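Local coordinates for protein type II restriction enzyme MspI (Moraxella sp., PDB 1SA3) that recognises the double-stranded DNA sequence 5'-CCGG-3' and cleaves it after the first cytosine, leaving fragments with 5'-phosphate ends, at residues E[199-207]-E[217-225]. Sequence-based numbering, arbitrary orientation.
Sequences LHPDLLIRF and VTIKNIDDY
Leu204 packs tightly against Tyr225 where 199-207 meets 217-225: its CD1 methyl sits over one face of the phenol ring, 3.6 Å from the Tyr225 ring centroid, in a CH-pi contact. With chi1 at 177°, placing CG trans to the amide nitrogen, the Tyr225 ring turns back from the first helical turn toward Leu204. Beside it, Ile222 CD1 reaches Leu204 CG at 3.8 Å, the two side chains crossing at about a right angle. On the other face of the sheet, Ile205 and Ile219 lie alongside each other, and Val217 CG2 covers a face of the Phe207 ring, touching Phe207 CD2 at 3.7 Å; helix 57-69 packs against Val217 and Ile219. The arrangement illustrates how an antiparallel beta hairpin, here the last two strands of the mixed sheet of a PDDEXK-superfamily nuclease, can run directly into a helix. Nearly straight bonds join Leu204 N to Lys220 O (2.9 Å) and Arg206 N to Thr218 O (2.8 Å). Asn221 is the N-cap, its OD1 accepting from Asp224 N at 2.7 Å. Farther along the Leu204 face, packing gives way to solvent: Thr218 is exposed, a water donates to Leu204 O and, weakly, to Thr218 O, and Lys220 extends off the hairpin, its NZ salt-bridged to Asp228. Arg206 NH2 stays 4.1 Å from Tyr225 OH, yet Gly262 OXT salt-bridges Arg206 NH1 and hydrogen-bonds Tyr225 OH.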
loop_
_atom_site.group_PDB
_atom_site.type_symbol
_atom_site.label_atom_id
_atom_site.label_comp_id
_atom_site.label_asym_id
_atom_site.label_seq_id
_atom_site.Cartn_x
_atom_site.Cartn_y
_atom_site.Cartn_z
ATOM N N LEU E 199 -6.920 5.455 -10.960
ATOM C CA LEU E 199 -6.044 4.356 -11.367
ATOM C C LEU E 199 -4.786 4.217 -10.499
ATOM O O LEU E 199 -4.094 3.205 -10.575
ATOM C CB LEU E 199 -5.602 4.538 -12.824
ATOM C CG LEU E 199 -6.728 4.587 -13.862
ATOM C CD1 LEU E 199 -6.151 4.905 -15.233
ATOM C CD2 LEU E 199 -7.455 3.248 -13.879
ATOM N N HIS E 200 -4.489 5.231 -9.693
ATOM C CA HIS E 200 -3.290 5.216 -8.842
ATOM C C HIS E 200 -3.602 5.661 -7.412
ATOM O O HIS E 200 -4.022 6.797 -7.188
ATOM C CB HIS E 200 -2.229 6.147 -9.442
ATOM C CG HIS E 200 -1.955 5.881 -10.887
ATOM N ND1 HIS E 200 -1.330 4.731 -11.326
ATOM C CD2 HIS E 200 -2.290 6.577 -12.001
ATOM C CE1 HIS E 200 -1.297 4.729 -12.646
ATOM N NE2 HIS E 200 -1.874 5.837 -13.080
ATOM N N PRO E 201 -3.374 4.780 -6.424
ATOM C CA PRO E 201 -3.643 5.116 -5.016
ATOM C C PRO E 201 -2.830 6.327 -4.559
ATOM O O PRO E 201 -1.661 6.465 -4.934
ATOM C CB PRO E 201 -3.215 3.855 -4.258
ATOM C CG PRO E 201 -3.247 2.776 -5.288
ATOM C CD PRO E 201 -2.765 3.443 -6.537
ATOM N N ASP E 202 -3.451 7.185 -3.747
ATOM C CA ASP E 202 -2.802 8.375 -3.208
ATOM C C ASP E 202 -2.335 8.161 -1.773
ATOM O O ASP E 202 -1.441 8.860 -1.287
ATOM C CB ASP E 202 -3.758 9.576 -3.223
ATOM C CG ASP E 202 -3.952 10.150 -4.610
ATOM O OD1 ASP E 202 -3.137 9.829 -5.502
ATOM O OD2 ASP E 202 -4.910 10.929 -4.804
ATOM N N LEU E 203 -2.957 7.200 -1.095
ATOM C CA LEU E 203 -2.618 6.894 0.286
ATOM C C LEU E 203 -2.452 5.394 0.460
ATOM O O LEU E 203 -3.186 4.611 -0.135
ATOM C CB LEU E 203 -3.730 7.358 1.234
ATOM C CG LEU E 203 -4.056 8.842 1.392
ATOM C CD1 LEU E 203 -5.200 8.982 2.401
ATOM C CD2 LEU E 203 -2.828 9.600 1.880
ATOM N N LEU E 204 -1.483 5.003 1.279
ATOM C CA LEU E 204 -1.241 3.596 1.565
ATOM C C LEU E 204 -1.615 3.413 3.036
ATOM O O LEU E 204 -0.978 3.986 3.936
ATOM C CB LEU E 204 0.234 3.245 1.347
ATOM C CG LEU E 204 0.811 3.676 -0.008
ATOM C CD1 LEU E 204 2.282 3.277 -0.088
ATOM C CD2 LEU E 204 0.000 3.027 -1.153
ATOM N N ILE E 205 -2.664 2.635 3.263
ATOM C CA ILE E 205 -3.174 2.366 4.600
ATOM C C ILE E 205 -2.725 0.972 5.005
ATOM O O ILE E 205 -2.991 0.006 4.303
ATOM C CB ILE E 205 -4.725 2.432 4.614
ATOM C CG1 ILE E 205 -5.180 3.830 4.190
ATOM C CG2 ILE E 205 -5.269 2.087 6.000
ATOM C CD1 ILE E 205 -6.696 4.001 4.129
ATOM N N ARG E 206 -2.031 0.880 6.134
ATOM C CA ARG E 206 -1.536 -0.399 6.623
ATOM C C ARG E 206 -2.007 -0.685 8.045
ATOM O O ARG E 206 -1.568 -0.035 8.995
ATOM C CB ARG E 206 -0.006 -0.422 6.597
ATOM C CG ARG E 206 0.614 -0.213 5.225
ATOM C CD ARG E 206 0.285 -1.352 4.276
ATOM N NE ARG E 206 0.947 -1.181 2.986
ATOM C CZ ARG E 206 2.265 -1.192 2.815
ATOM N NH1 ARG E 206 3.072 -1.372 3.853
ATOM N NH2 ARG E 206 2.780 -1.018 1.607
ATOM N N PHE E 207 -2.904 -1.654 8.182
ATOM C CA PHE E 207 -3.408 -2.053 9.492
ATOM C C PHE E 207 -2.492 -3.131 10.049
ATOM O O PHE E 207 -2.188 -4.114 9.364
ATOM C CB PHE E 207 -4.816 -2.638 9.388
ATOM C CG PHE E 207 -5.888 -1.617 9.215
ATOM C CD1 PHE E 207 -6.424 -1.361 7.961
ATOM C CD2 PHE E 207 -6.373 -0.914 10.308
ATOM C CE1 PHE E 207 -7.435 -0.408 7.802
ATOM C CE2 PHE E 207 -7.380 0.034 10.163
ATOM C CZ PHE E 207 -7.910 0.287 8.905
ATOM N N VAL E 217 -2.629 1.400 13.112
ATOM C CA VAL E 217 -2.721 1.638 11.681
ATOM C C VAL E 217 -1.722 2.722 11.314
ATOM O O VAL E 217 -1.401 3.591 12.124
ATOM C CB VAL E 217 -4.133 2.100 11.259
ATOM C CG1 VAL E 217 -4.405 3.506 11.788
ATOM C CG2 VAL E 217 -4.248 2.074 9.711
ATOM N N THR E 218 -1.216 2.655 10.092
ATOM C CA THR E 218 -0.281 3.647 9.604
ATOM C C THR E 218 -0.844 4.071 8.253
ATOM O O THR E 218 -1.230 3.220 7.449
ATOM C CB THR E 218 1.132 3.050 9.451
ATOM O OG1 THR E 218 1.625 2.654 10.741
ATOM C CG2 THR E 218 2.072 4.067 8.869
ATOM N N ILE E 219 -0.923 5.379 8.021
ATOM C CA ILE E 219 -1.465 5.910 6.767
ATOM C C ILE E 219 -0.490 6.937 6.214
ATOM O O ILE E 219 -0.244 7.973 6.834
ATOM C CB ILE E 219 -2.852 6.569 6.997
ATOM C CG1 ILE E 219 -3.814 5.530 7.604
ATOM C CG2 ILE E 219 -3.420 7.107 5.680
ATOM C CD1 ILE E 219 -5.236 6.021 7.806
ATOM N N LYS E 220 0.059 6.641 5.041
ATOM C CA LYS E 220 1.034 7.524 4.411
ATOM C C LYS E 220 0.640 7.975 3.009
ATOM O O LYS E 220 0.131 7.171 2.235
ATOM C CB LYS E 220 2.371 6.793 4.300
ATOM C CG LYS E 220 3.026 6.420 5.619
ATOM C CD LYS E 220 3.821 7.574 6.205
ATOM C CE LYS E 220 4.658 7.102 7.392
ATOM N NZ LYS E 220 5.562 8.164 7.929
ATOM N N ASN E 221 0.854 9.254 2.683
ATOM C CA ASN E 221 0.603 9.690 1.310
ATOM C C ASN E 221 1.831 9.156 0.546
ATOM O O ASN E 221 2.837 8.770 1.168
ATOM C CB ASN E 221 0.488 11.228 1.193
ATOM C CG ASN E 221 1.701 11.969 1.748
ATOM O OD1 ASN E 221 2.837 11.725 1.345
ATOM N ND2 ASN E 221 1.454 12.889 2.672
ATOM N N ILE E 222 1.770 9.125 -0.781
ATOM C CA ILE E 222 2.876 8.571 -1.552
ATOM C C ILE E 222 4.206 9.290 -1.346
ATOM O O ILE E 222 5.240 8.637 -1.205
ATOM C CB ILE E 222 2.535 8.514 -3.060
ATOM C CG1 ILE E 222 1.210 7.769 -3.263
ATOM C CG2 ILE E 222 3.632 7.783 -3.822
ATOM C CD1 ILE E 222 1.172 6.374 -2.631
ATOM N N ASP E 223 4.192 10.622 -1.325
ATOM C CA ASP E 223 5.436 11.368 -1.121
ATOM C C ASP E 223 6.160 10.917 0.141
ATOM O O ASP E 223 7.354 10.621 0.103
ATOM C CB ASP E 223 5.169 12.878 -1.032
ATOM C CG ASP E 223 4.931 13.516 -2.388
ATOM O OD1 ASP E 223 5.052 12.816 -3.418
ATOM O OD2 ASP E 223 4.623 14.725 -2.419
ATOM N N ASP E 224 5.437 10.859 1.260
ATOM C CA ASP E 224 6.041 10.455 2.526
ATOM C C ASP E 224 6.507 9.010 2.530
ATOM O O ASP E 224 7.564 8.691 3.094
ATOM C CB ASP E 224 5.071 10.683 3.683
ATOM C CG ASP E 224 4.792 12.151 3.921
ATOM O OD1 ASP E 224 5.511 12.993 3.354
ATOM O OD2 ASP E 224 3.859 12.469 4.680
ATOM N N TYR E 225 5.730 8.128 1.910
ATOM C CA TYR E 225 6.114 6.725 1.863
ATOM C C TYR E 225 7.453 6.608 1.134
ATOM O O TYR E 225 8.366 5.913 1.590
ATOM C CB TYR E 225 5.058 5.901 1.122
ATOM C CG TYR E 225 5.432 4.441 0.975
ATOM C CD1 TYR E 225 5.229 3.535 2.024
ATOM C CD2 TYR E 225 6.002 3.963 -0.209
ATOM C CE1 TYR E 225 5.580 2.190 1.895
ATOM C CE2 TYR E 225 6.356 2.619 -0.346
ATOM C CZ TYR E 225 6.143 1.739 0.707
ATOM O OH TYR E 225 6.477 0.406 0.567
HETATM O O HOH W 1 -0.542 11.058 -2.206
HETATM O O HOH W 2 1.074 3.206 5.674
#